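Local coordinates for protein L-lysine 6-oxidase (Marinomonas mediterranea, PDB 3WEU) that oxidises the side-chain amine of free L-lysine through a cysteine tryptophylquinone cofactor, releasing the hydrogen peroxide that makes it antibacterial, at residues Ser115-Pro120 with Asp396-Lys401; Asp356-Gln361 with Ser524-Asn529; Leu139-Val144 with Glu160-Pro165; Ala149-Glu152 with Asn156-Pro159. One frame throughout, in Å; residues are numbered along the deposited sequence.

Contact 1: Ser115-Pro120 with Asp396-Lys401; sequences SARGVP and DNVVEK
Arg117 is the third residue of a type I turn, Ser115 to Gly118, in the long loop between strand 80-91 and helix 129-134, and its side chain reaches out of that turn to Asp396. The guanidinium meets Asp396 end-on with two nitrogens. NH1 makes a salt bridge to Asp396 OD1 at 2.7 Å, close to straight (N-H...O 161°), with OD1 in the guanidinium plane but NH1 well above the plane of the carboxylate. The two flat groups stand 70° apart, a steep crossing in which NH2 is left with a longer, weak bond to the same OD1. Its better partner is the backbone: NH2 donates to Asp396 O at 2.9 Å, bent, and from above the carbonyl plane. The contact joins a loop of the LodA N-terminal family region to the loop that runs into strand 400-402, in the C-terminal family region. A water bridges the joint a step further on, accepting from Val398 N at 3.0 Å and, weakly, from Arg117 NH2. Arg117 bends at chi2 (-51°) and again at chi3, which swings the guanidinium across to the loop, and NE donates to Asn112 OD1. Beside it Val398 CG2 lies at the guanidinium edge, 4.3 Å from Arg117 NH2. Asn397 turns its amide elsewhere, with ND2 donating to Ser388 O and Ser387 OG and OD1 accepting from Asn103 ND2.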
loop_
_atom_site.group_PDB
_atom_site.type_symbol
_atom_site.label_atom_id
_atom_site.label_comp_id
_atom_site.label_asym_id
_atom_site.label_seq_id
_atom_site.Cartn_x
_atom_site.Cartn_y
_atom_site.Cartn_z
ATOM N N SER A 115 -31.346 -7.829 -2.860
ATOM C CA SER A 115 -31.696 -7.762 -1.381
ATOM C C SER A 115 -31.641 -9.088 -0.695
ATOM O O SER A 115 -31.075 -9.220 0.338
ATOM C CB SER A 115 -33.115 -7.272 -1.173
ATOM O OG SER A 115 -33.076 -5.919 -1.548
ATOM N N ALA A 116 -32.263 -10.089 -1.246
ATOM C CA ALA A 116 -32.146 -11.378 -0.616
ATOM C C ALA A 116 -30.735 -11.865 -0.441
ATOM O O ALA A 116 -30.485 -12.643 0.471
ATOM C CB ALA A 116 -32.977 -12.403 -1.346
ATOM N N ARG A 117 -29.807 -11.490 -1.329
ATOM C CA ARG A 117 -28.450 -11.967 -1.267
ATOM C C ARG A 117 -27.547 -11.055 -0.491
ATOM O O ARG A 117 -26.344 -11.306 -0.390
ATOM C CB ARG A 117 -27.889 -12.159 -2.702
ATOM C CG ARG A 117 -28.605 -13.210 -3.528
ATOM C CD ARG A 117 -28.724 -14.512 -2.813
ATOM N NE ARG A 117 -28.710 -15.636 -3.697
ATOM C CZ ARG A 117 -28.691 -16.884 -3.260
ATOM N NH1 ARG A 117 -28.927 -17.099 -1.993
ATOM N NH2 ARG A 117 -28.557 -17.902 -4.097
ATOM N N GLY A 118 -28.083 -9.963 0.046
ATOM C CA GLY A 118 -27.258 -9.060 0.818
ATOM C C GLY A 118 -26.177 -8.335 0.017
ATOM O O GLY A 118 -25.127 -7.972 0.552
ATOM N N VAL A 119 -26.393 -8.132 -1.277
ATOM C CA VAL A 119 -25.322 -7.505 -2.062
ATOM C C VAL A 119 -25.138 -6.031 -1.666
ATOM O O VAL A 119 -26.062 -5.288 -1.662
ATOM C CB VAL A 119 -25.595 -7.600 -3.574
ATOM C CG1 VAL A 119 -24.392 -7.102 -4.374
ATOM C CG2 VAL A 119 -25.844 -9.027 -3.960
ATOM N N PRO A 120 -23.930 -5.611 -1.387
ATOM C CA PRO A 120 -23.790 -4.206 -1.039
ATOM C C PRO A 120 -23.786 -3.212 -2.193
ATOM O O PRO A 120 -23.421 -3.553 -3.351
ATOM C CB PRO A 120 -22.453 -4.140 -0.324
ATOM C CG PRO A 120 -21.695 -5.300 -0.757
ATOM C CD PRO A 120 -22.674 -6.354 -1.262
ATOM N N ASP A 396 -26.084 -21.153 -0.692
ATOM C CA ASP A 396 -26.630 -21.597 -1.940
ATOM C C ASP A 396 -26.357 -20.598 -3.115
ATOM O O ASP A 396 -27.169 -20.437 -4.006
ATOM C CB ASP A 396 -28.098 -21.896 -1.835
ATOM C CG ASP A 396 -28.892 -20.743 -1.380
ATOM O OD1 ASP A 396 -28.343 -19.653 -1.182
ATOM O OD2 ASP A 396 -30.085 -20.984 -1.162
ATOM N N ASN A 397 -25.198 -19.957 -3.049
ATOM C CA ASN A 397 -24.731 -19.084 -4.132
ATOM C C ASN A 397 -24.706 -19.883 -5.443
ATOM O O ASN A 397 -24.232 -21.050 -5.468
ATOM C CB ASN A 397 -23.361 -18.606 -3.764
ATOM C CG ASN A 397 -22.819 -17.591 -4.752
ATOM O OD1 ASN A 397 -23.553 -16.699 -5.267
ATOM N ND2 ASN A 397 -21.532 -17.779 -5.100
ATOM N N VAL A 398 -25.210 -19.291 -6.508
ATOM C CA VAL A 398 -25.315 -20.006 -7.793
ATOM C C VAL A 398 -23.931 -20.107 -8.423
ATOM O O VAL A 398 -23.210 -19.073 -8.546
ATOM C CB VAL A 398 -26.257 -19.283 -8.727
ATOM C CG1 VAL A 398 -26.335 -19.914 -10.125
ATOM C CG2 VAL A 398 -27.680 -19.287 -8.122
ATOM N N VAL A 399 -23.618 -21.327 -8.839
ATOM C CA VAL A 399 -22.339 -21.670 -9.501
ATOM C C VAL A 399 -22.651 -22.037 -10.951
ATOM O O VAL A 399 -23.640 -22.676 -11.261
ATOM C CB VAL A 399 -21.716 -22.871 -8.790
ATOM C CG1 VAL A 399 -20.539 -23.490 -9.523
ATOM C CG2 VAL A 399 -21.326 -22.456 -7.392
ATOM N N GLU A 400 -21.778 -21.620 -11.870
ATOM C CA GLU A 400 -21.880 -22.095 -13.250
ATOM C C GLU A 400 -20.467 -22.097 -13.825
ATOM O O GLU A 400 -19.961 -21.095 -14.264
ATOM C CB GLU A 400 -22.832 -21.234 -14.067
ATOM C CG GLU A 400 -23.078 -21.838 -15.408
ATOM C CD GLU A 400 -23.530 -20.825 -16.420
ATOM O OE1 GLU A 400 -24.794 -20.669 -16.539
ATOM O OE2 GLU A 400 -22.659 -20.168 -17.101
ATOM N N LYS A 401 -19.821 -23.219 -13.726
ATOM C CA LYS A 401 -18.346 -23.267 -13.862
ATOM C C LYS A 401 -17.896 -23.156 -15.313
ATOM O O LYS A 401 -16.897 -22.425 -15.624
ATOM C CB LYS A 401 -17.836 -24.549 -13.316
ATOM C CG LYS A 401 -17.906 -24.668 -11.813
ATOM C CD LYS A 401 -17.227 -25.953 -11.351
ATOM C CE LYS A 401 -17.132 -25.938 -9.815
ATOM N NZ LYS A 401 -16.300 -27.091 -9.374
HETATM O O HOH W 1 -26.488 -16.629 -6.027
#

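Contact 2: Asp356-Gln361 with Ser524-Asn529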
loop_
_atom_site.group_PDB
_atom_site.type_symbol
_atom_site.label_atom_id
_atom_site.label_comp_id
_atom_site.label_asym_id
_atom_site.label_seq_id
_atom_site.Cartn_x
_atom_site.Cartn_y
_atom_site.Cartn_z
ATOM N N ASP A 356 -28.669 -26.026 -6.765
ATOM C CA ASP A 356 -28.612 -27.267 -7.466
ATOM C C ASP A 356 -27.238 -27.275 -8.182
ATOM O O ASP A 356 -27.018 -26.522 -9.109
ATOM C CB ASP A 356 -29.754 -27.259 -8.415
ATOM C CG ASP A 356 -29.948 -28.553 -9.153
ATOM O OD1 ASP A 356 -29.018 -29.418 -9.257
ATOM O OD2 ASP A 356 -31.089 -28.681 -9.681
ATOM N N TYR A 357 -26.277 -27.994 -7.673
ATOM C CA TYR A 357 -24.916 -27.912 -8.143
ATOM C C TYR A 357 -24.521 -29.017 -9.096
ATOM O O TYR A 357 -23.712 -28.780 -10.033
ATOM C CB TYR A 357 -23.933 -27.840 -6.923
ATOM C CG TYR A 357 -24.188 -26.614 -6.146
ATOM C CD1 TYR A 357 -23.783 -25.362 -6.657
ATOM C CD2 TYR A 357 -24.954 -26.622 -4.961
ATOM C CE1 TYR A 357 -24.083 -24.186 -5.999
ATOM C CE2 TYR A 357 -25.252 -25.462 -4.304
ATOM C CZ TYR A 357 -24.822 -24.260 -4.803
ATOM O OH TYR A 357 -25.162 -23.081 -4.223
ATOM N N ASP A 358 -25.113 -30.210 -8.947
ATOM C CA ASP A 358 -24.694 -31.313 -9.755
ATOM C C ASP A 358 -25.398 -31.315 -11.093
ATOM O O ASP A 358 -26.342 -32.030 -11.279
ATOM C CB ASP A 358 -24.863 -32.664 -9.028
ATOM C CG ASP A 358 -24.191 -33.815 -9.761
ATOM O OD1 ASP A 358 -23.387 -33.625 -10.706
ATOM O OD2 ASP A 358 -24.445 -34.974 -9.373
ATOM N N GLN A 359 -24.885 -30.496 -12.010
ATOM C CA GLN A 359 -25.565 -30.099 -13.220
ATOM C C GLN A 359 -24.517 -30.099 -14.304
ATOM O O GLN A 359 -23.324 -30.082 -14.004
ATOM C CB GLN A 359 -26.188 -28.707 -13.030
ATOM C CG GLN A 359 -27.467 -28.740 -12.121
ATOM C CD GLN A 359 -28.456 -27.707 -12.566
ATOM O OE1 GLN A 359 -29.098 -27.841 -13.614
ATOM N NE2 GLN A 359 -28.487 -26.613 -11.844
ATOM N N PRO A 360 -24.959 -30.096 -15.555
ATOM C CA PRO A 360 -24.000 -30.279 -16.643
ATOM C C PRO A 360 -22.882 -29.199 -16.756
ATOM O O PRO A 360 -21.802 -29.536 -17.273
ATOM C CB PRO A 360 -24.867 -30.274 -17.915
ATOM C CG PRO A 360 -26.300 -30.395 -17.423
ATOM C CD PRO A 360 -26.359 -30.060 -16.004
ATOM N N GLN A 361 -23.146 -27.950 -16.383
ATOM C CA GLN A 361 -22.108 -26.901 -16.520
ATOM C C GLN A 361 -21.048 -26.960 -15.438
ATOM O O GLN A 361 -20.091 -26.207 -15.503
ATOM C CB GLN A 361 -22.752 -25.532 -16.662
ATOM C CG GLN A 361 -23.526 -25.455 -17.983
ATOM C CD GLN A 361 -24.137 -24.116 -18.251
ATOM O OE1 GLN A 361 -25.387 -23.932 -18.223
ATOM N NE2 GLN A 361 -23.291 -23.191 -18.605
ATOM N N SER A 524 -13.844 -30.931 -9.598
ATOM C CA SER A 524 -14.057 -32.167 -8.793
ATOM C C SER A 524 -15.240 -32.039 -7.871
ATOM O O SER A 524 -15.840 -33.030 -7.475
ATOM C CB SER A 524 -12.828 -32.494 -7.949
ATOM O OG SER A 524 -12.511 -31.435 -7.073
ATOM N N GLU A 525 -15.585 -30.825 -7.476
ATOM C CA GLU A 525 -16.655 -30.606 -6.484
ATOM C C GLU A 525 -17.581 -29.540 -7.039
ATOM O O GLU A 525 -17.235 -28.335 -7.067
ATOM C CB GLU A 525 -16.084 -30.111 -5.151
ATOM C CG GLU A 525 -15.361 -31.222 -4.366
ATOM C CD GLU A 525 -16.376 -32.204 -3.760
ATOM O OE1 GLU A 525 -17.609 -32.012 -3.868
ATOM O OE2 GLU A 525 -15.899 -33.211 -3.290
ATOM N N PRO A 526 -18.782 -29.959 -7.462
ATOM C CA PRO A 526 -19.665 -29.041 -8.170
ATOM C C PRO A 526 -20.012 -27.770 -7.424
ATOM O O PRO A 526 -20.263 -26.721 -8.050
ATOM C CB PRO A 526 -20.922 -29.875 -8.343
ATOM C CG PRO A 526 -20.385 -31.293 -8.556
ATOM C CD PRO A 526 -19.191 -31.385 -7.624
ATOM N N SER A 527 -20.043 -27.819 -6.081
ATOM C CA SER A 527 -20.430 -26.637 -5.295
ATOM C C SER A 527 -19.261 -25.691 -4.911
ATOM O O SER A 527 -19.460 -24.625 -4.350
ATOM C CB SER A 527 -21.187 -27.140 -4.009
ATOM O OG SER A 527 -20.210 -27.746 -3.166
ATOM N N VAL A 528 -18.049 -26.031 -5.311
ATOM C CA VAL A 528 -16.842 -25.328 -4.922
ATOM C C VAL A 528 -16.115 -24.715 -6.123
ATOM O O VAL A 528 -15.773 -25.430 -7.082
ATOM C CB VAL A 528 -15.883 -26.279 -4.273
ATOM C CG1 VAL A 528 -14.603 -25.519 -3.913
ATOM C CG2 VAL A 528 -16.524 -26.856 -2.968
ATOM N N ASN A 529 -15.929 -23.405 -6.080
ATOM C CA ASN A 529 -14.939 -22.769 -6.991
ATOM C C ASN A 529 -13.604 -22.497 -6.283
ATOM O O ASN A 529 -12.566 -22.721 -6.857
ATOM C CB ASN A 529 -15.502 -21.507 -7.634
ATOM C CG ASN A 529 -16.338 -21.809 -8.854
ATOM O OD1 ASN A 529 -15.929 -22.582 -9.681
ATOM N ND2 ASN A 529 -17.493 -21.191 -8.984
#
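Pro526 is the first residue of 524-529 to meet the other segment, just after Glu525, whose O accepts from Lys401 NZ, and it does so with its ring carbons against the backbone and CB of Tyr357. Its CB lies 3.4 Å from Tyr357 O and, on the apolar side, 3.9 Å from Tyr357 CB. The CG of the same ring comes within 4.4 Å of Asp358 OD1, a marginal touch at the solvent-facing side of the contact. Ser527 follows with its methylene: CB sits over one face of the Tyr357 ring, 4.0 Å from the centroid and 22° off the normal, a CH-pi contact shifted toward the CG end, where Ser527 CB is 3.7 Å from Tyr357 CG. Both residues are the corner of a type I turn from Glu525 to Val528, closed by Val528 N to Glu525 O at 3.0 Å, in the loop that links strand 518-522 to strand 530-543. Facing it, 356-361 makes a turn of its own, an inverse gamma turn centred on Asp358, and Gln359 NE2 reaches back to Asp356 O at 3.1 Å in an almost straight bond. The tyrosine ring stands up beside the backbone N (chi1 -63°), and this carries its hydroxyl past Ser527 to a hydrogen bond with Asn397 O, while the side chain also touches Val399 and Ser389. Further along, Val528 turns its side chain away from 356-361, but its carbonyl accepts from Lys401 NZ. Asn529 anchors the far end of the loop, its ND2 on Asn384 O and its backbone N on Ser388 OG.

Contact 3: Leu139-Val144 with Glu160-Pro165; sequences LGPRSV and ETYLHP
Leu139 O is gripped by both terminal nitrogens of Arg142, beside the place where Gly140 meets the Tyr162 ring. NH1 donates to Leu139 O at 2.7 Å and NH2 at 3.0 Å. Both come from the same face of the carbonyl, and the oxygen lies exactly in the guanidinium plane. NH1 reaches Pro141 O as well, at 2.8 Å, so the arginine loops back over its own segment and holds the backbone on each side of Gly140. Beside this grip, the bare CA of Gly140 lies over the centre of the Tyr162 ring, 3.5 Å from the centroid and only 6° off the ring normal, a CH-pi contact almost square to the ring. Gly140, with positive phi and no side chain, lets its CA come this close to the ring. Pro141 adds its CD, 3.5 Å from Tyr162 CD2 and oblique to the ring. Tyr162 reaches the strand because its CG lies trans to the backbone N (chi1 -156°), and the hydroxyl at the far end bonds to Asp138 OD2, whose other oxygen takes Gly140 N. Strand 137-145, broken by a bulge or short loop, pairs antiparallel with strand 80-91. His88 of that strand meets the tyrosine ring at about 90°, Pro141 packs on Thr86 and His88, and helix 475-481 brings Phe478 and Asp479 against Tyr162 and Lys475 against Pro141.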
loop_
_atom_site.group_PDB
_atom_site.type_symbol
_atom_site.label_atom_id
_atom_site.label_comp_id
_atom_site.label_asym_id
_atom_site.label_seq_id
_atom_site.Cartn_x
_atom_site.Cartn_y
_atom_site.Cartn_z
ATOM N N LEU A 139 -25.717 13.845 -17.843
ATOM C CA LEU A 139 -25.531 15.201 -18.338
ATOM C C LEU A 139 -26.734 15.589 -19.114
ATOM O O LEU A 139 -26.751 16.620 -19.763
ATOM C CB LEU A 139 -24.290 15.269 -19.192
ATOM C CG LEU A 139 -22.992 14.806 -18.537
ATOM C CD1 LEU A 139 -21.825 15.041 -19.491
ATOM C CD2 LEU A 139 -22.687 15.455 -17.182
ATOM N N GLY A 140 -27.783 14.774 -19.007
ATOM C CA GLY A 140 -29.014 15.003 -19.752
ATOM C C GLY A 140 -28.896 14.546 -21.188
ATOM O O GLY A 140 -27.786 14.163 -21.600
ATOM N N PRO A 141 -30.010 14.610 -21.926
ATOM C CA PRO A 141 -30.225 14.329 -23.291
ATOM C C PRO A 141 -29.593 15.433 -24.102
ATOM O O PRO A 141 -29.300 16.525 -23.565
ATOM C CB PRO A 141 -31.739 14.277 -23.429
ATOM C CG PRO A 141 -32.256 15.207 -22.390
ATOM C CD PRO A 141 -31.283 15.020 -21.269
ATOM N N ARG A 142 -29.129 15.043 -25.277
ATOM C CA ARG A 142 -28.742 16.013 -26.289
ATOM C C ARG A 142 -29.545 15.650 -27.497
ATOM O O ARG A 142 -29.927 14.478 -27.663
ATOM C CB ARG A 142 -27.244 15.936 -26.639
ATOM C CG ARG A 142 -26.231 16.312 -25.584
ATOM C CD ARG A 142 -26.348 17.753 -25.092
ATOM N NE ARG A 142 -25.490 18.009 -23.971
ATOM C CZ ARG A 142 -25.759 17.687 -22.708
ATOM N NH1 ARG A 142 -26.848 17.037 -22.400
ATOM N NH2 ARG A 142 -24.888 17.942 -21.765
ATOM N N SER A 143 -29.767 16.632 -28.376
ATOM C CA SER A 143 -30.487 16.483 -29.647
ATOM C C SER A 143 -29.642 16.979 -30.814
ATOM O O SER A 143 -28.817 17.911 -30.687
ATOM C CB SER A 143 -31.762 17.318 -29.590
ATOM O OG SER A 143 -32.630 16.680 -28.656
ATOM N N VAL A 144 -29.801 16.329 -31.937
ATOM C CA VAL A 144 -29.149 16.738 -33.140
ATOM C C VAL A 144 -30.141 16.583 -34.274
ATOM O O VAL A 144 -30.978 15.704 -34.268
ATOM C CB VAL A 144 -27.858 15.885 -33.234
ATOM C CG1 VAL A 144 -28.136 14.462 -33.718
ATOM C CG2 VAL A 144 -26.849 16.533 -34.037
ATOM N N GLU A 160 -30.692 23.751 -19.766
ATOM C CA GLU A 160 -31.281 24.368 -18.558
ATOM C C GLU A 160 -32.529 23.598 -18.084
ATOM O O GLU A 160 -32.822 23.555 -16.919
ATOM C CB GLU A 160 -31.649 25.843 -18.847
ATOM C CG GLU A 160 -30.445 26.729 -18.969
ATOM C CD GLU A 160 -30.826 28.196 -19.149
ATOM O OE1 GLU A 160 -31.926 28.597 -18.692
ATOM O OE2 GLU A 160 -30.027 28.939 -19.751
ATOM N N THR A 161 -33.262 22.971 -18.995
ATOM C CA THR A 161 -34.421 22.158 -18.600
ATOM C C THR A 161 -34.099 20.835 -17.870
ATOM O O THR A 161 -35.037 20.152 -17.438
ATOM C CB THR A 161 -35.292 21.838 -19.806
ATOM O OG1 THR A 161 -34.477 21.228 -20.825
ATOM C CG2 THR A 161 -35.933 23.149 -20.361
ATOM N N TYR A 162 -32.811 20.465 -17.820
ATOM C CA TYR A 162 -32.363 19.242 -17.182
ATOM C C TYR A 162 -31.926 19.593 -15.781
ATOM O O TYR A 162 -30.808 20.047 -15.516
ATOM C CB TYR A 162 -31.253 18.474 -17.998
ATOM C CG TYR A 162 -31.283 16.990 -17.590
ATOM C CD1 TYR A 162 -30.372 16.471 -16.698
ATOM C CD2 TYR A 162 -32.235 16.159 -18.067
ATOM C CE1 TYR A 162 -30.440 15.135 -16.274
ATOM C CE2 TYR A 162 -32.326 14.852 -17.657
ATOM C CZ TYR A 162 -31.434 14.324 -16.773
ATOM O OH TYR A 162 -31.553 13.007 -16.400
ATOM N N LEU A 163 -32.818 19.337 -14.843
ATOM C CA LEU A 163 -32.676 19.918 -13.543
ATOM C C LEU A 163 -31.669 19.188 -12.672
ATOM O O LEU A 163 -31.131 19.784 -11.721
ATOM C CB LEU A 163 -34.049 19.961 -12.853
ATOM C CG LEU A 163 -35.104 20.786 -13.550
ATOM C CD1 LEU A 163 -36.426 20.825 -12.723
ATOM C CD2 LEU A 163 -34.538 22.177 -13.796
ATOM N N HIS A 164 -31.392 17.919 -12.964
ATOM C CA HIS A 164 -30.534 17.155 -12.054
ATOM C C HIS A 164 -29.371 16.444 -12.733
ATOM O O HIS A 164 -29.298 15.221 -12.702
ATOM C CB HIS A 164 -31.319 16.118 -11.295
ATOM C CG HIS A 164 -32.263 16.708 -10.333
ATOM N ND1 HIS A 164 -33.601 16.823 -10.612
ATOM C CD2 HIS A 164 -32.065 17.269 -9.121
ATOM C CE1 HIS A 164 -34.197 17.411 -9.593
ATOM N NE2 HIS A 164 -33.287 17.706 -8.684
ATOM N N PRO A 165 -28.456 17.217 -13.269
ATOM C CA PRO A 165 -27.288 16.603 -13.844
ATOM C C PRO A 165 -26.371 16.156 -12.747
ATOM O O PRO A 165 -26.438 16.699 -11.642
ATOM C CB PRO A 165 -26.650 17.747 -14.656
ATOM C CG PRO A 165 -27.113 19.023 -13.941
ATOM C CD PRO A 165 -28.522 18.681 -13.507
#

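Contact 4: Ala149-Glu152 with Asn156-Pro159; sequences ATVE and NNIP
The flat group here is the Asn157 amide, which meets Glu152 at its nitrogen end and in its own plane: ND2 donates to Glu152 O at 2.8 Å with an N-H...O angle of 157°, and the oxygen lies almost exactly in the amide plane. Seen from the acceptor, the donor is tilted by 21° from the carbonyl plane. At the end of strand 150-154, part of the large mixed sheet, a side chain of the following loop thus bonds back to the strand it has just left; the strand itself pairs antiparallel with strand 181-187. CG of Asn157 stands between the backbone N and the carbonyl carbon (chi1 68°), which turns the amide toward the strand. Its OD1, 3.3 Å from Glu152 O, is no partner for that second acceptor. It accepts instead from Ser154 N, between the two segments, and from NH2 of Arg142. Arg142 NE also makes a weak bond to Glu152 O, so one guanidinium serves both oxygens, and its positive charge probably offsets the crowding of the two acceptors. The Glu152 side chain leads off to other partners, with OE1 on Thr184 OG1 and OE2 bonded to Ser181 OG and Tyr199 OH. One residue back along the strand, Val151 crosses the end of the amide with a methyl carbon that lies trans to its backbone N, CG2, which stops 3.4 Å from Asn157 ND2.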
loop_
_atom_site.group_PDB
_atom_site.type_symbol
_atom_site.label_atom_id
_atom_site.label_comp_id
_atom_site.label_asym_id
_atom_site.label_seq_id
_atom_site.Cartn_x
_atom_site.Cartn_y
_atom_site.Cartn_z
ATOM N N ALA A 149 -24.502 18.046 -38.396
ATOM C CA ALA A 149 -24.533 18.608 -37.061
ATOM C C ALA A 149 -23.552 17.891 -36.127
ATOM O O ALA A 149 -23.195 16.735 -36.376
ATOM C CB ALA A 149 -25.942 18.488 -36.506
ATOM N N THR A 150 -23.095 18.601 -35.104
ATOM C CA THR A 150 -22.227 18.033 -34.081
ATOM C C THR A 150 -22.578 18.667 -32.764
ATOM O O THR A 150 -22.577 19.899 -32.661
ATOM C CB THR A 150 -20.774 18.330 -34.339
ATOM O OG1 THR A 150 -20.374 17.820 -35.602
ATOM C CG2 THR A 150 -19.897 17.653 -33.303
ATOM N N VAL A 151 -22.891 17.869 -31.746
ATOM C CA VAL A 151 -23.013 18.376 -30.371
ATOM C C VAL A 151 -22.395 17.429 -29.344
ATOM O O VAL A 151 -22.670 16.228 -29.348
ATOM C CB VAL A 151 -24.465 18.720 -30.028
ATOM C CG1 VAL A 151 -25.365 17.607 -30.286
ATOM C CG2 VAL A 151 -24.627 19.156 -28.572
ATOM N N GLU A 152 -21.544 17.956 -28.483
ATOM C CA GLU A 152 -20.931 17.166 -27.428
ATOM C C GLU A 152 -21.950 16.870 -26.339
ATOM O O GLU A 152 -22.830 17.684 -26.012
ATOM C CB GLU A 152 -19.745 17.938 -26.866
ATOM C CG GLU A 152 -18.743 17.089 -26.130
ATOM C CD GLU A 152 -18.012 16.026 -26.986
ATOM O OE1 GLU A 152 -18.139 16.066 -28.256
ATOM O OE2 GLU A 152 -17.210 15.263 -26.354
ATOM N N ASN A 156 -20.363 21.077 -20.136
ATOM C CA ASN A 156 -20.535 22.516 -20.468
ATOM C C ASN A 156 -21.767 22.845 -21.332
ATOM O O ASN A 156 -21.973 23.980 -21.685
ATOM C CB ASN A 156 -19.252 23.011 -21.130
ATOM C CG ASN A 156 -18.076 22.943 -20.184
ATOM O OD1 ASN A 156 -18.215 23.257 -19.019
ATOM N ND2 ASN A 156 -16.928 22.509 -20.654
ATOM N N ASN A 157 -22.635 21.900 -21.670
ATOM C CA ASN A 157 -23.843 22.254 -22.471
ATOM C C ASN A 157 -25.056 21.470 -22.004
ATOM O O ASN A 157 -25.895 21.000 -22.738
ATOM C CB ASN A 157 -23.510 22.116 -23.954
ATOM C CG ASN A 157 -23.273 20.667 -24.360
ATOM O OD1 ASN A 157 -23.168 19.760 -23.499
ATOM N ND2 ASN A 157 -23.333 20.430 -25.670
ATOM N N ILE A 158 -25.127 21.309 -20.694
ATOM C CA ILE A 158 -26.230 20.604 -20.107
ATOM C C ILE A 158 -27.401 21.532 -20.320
ATOM O O ILE A 158 -27.319 22.664 -19.920
ATOM C CB ILE A 158 -26.015 20.432 -18.580
ATOM C CG1 ILE A 158 -24.869 19.474 -18.311
ATOM C CG2 ILE A 158 -27.332 19.994 -17.911
ATOM C CD1 ILE A 158 -24.275 19.607 -16.929
ATOM N N PRO A 159 -28.490 21.067 -20.920
ATOM C CA PRO A 159 -29.633 21.964 -21.077
ATOM C C PRO A 159 -30.218 22.503 -19.753
ATOM O O PRO A 159 -30.209 21.810 -18.743
ATOM C CB PRO A 159 -30.674 21.134 -21.809
ATOM C CG PRO A 159 -30.028 19.814 -22.085
ATOM C CD PRO A 159 -28.744 19.699 -21.378
#

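In the fold
The contacts fall into two well-separated pairs. Contacts 3 and 4, with centres 9 Å apart, both lie in the N-terminal family region: strands 137-145 and 150-154 follow one another into the same mixed sheet, contact 4 closes within the span of contact 3, and Arg142 joins them. The centres of contacts 1 and 2 are about 15 Å apart; the two touch through Tyr357 and Lys401, and their segments alternate along the chain. Contact 2 is about 48 Å from contact 3, centre to centre, across the middle of the chain. Contact 1 joins the N-terminal and C-terminal family regions, and contacts 3 and 4 fall between its two segments along the chain.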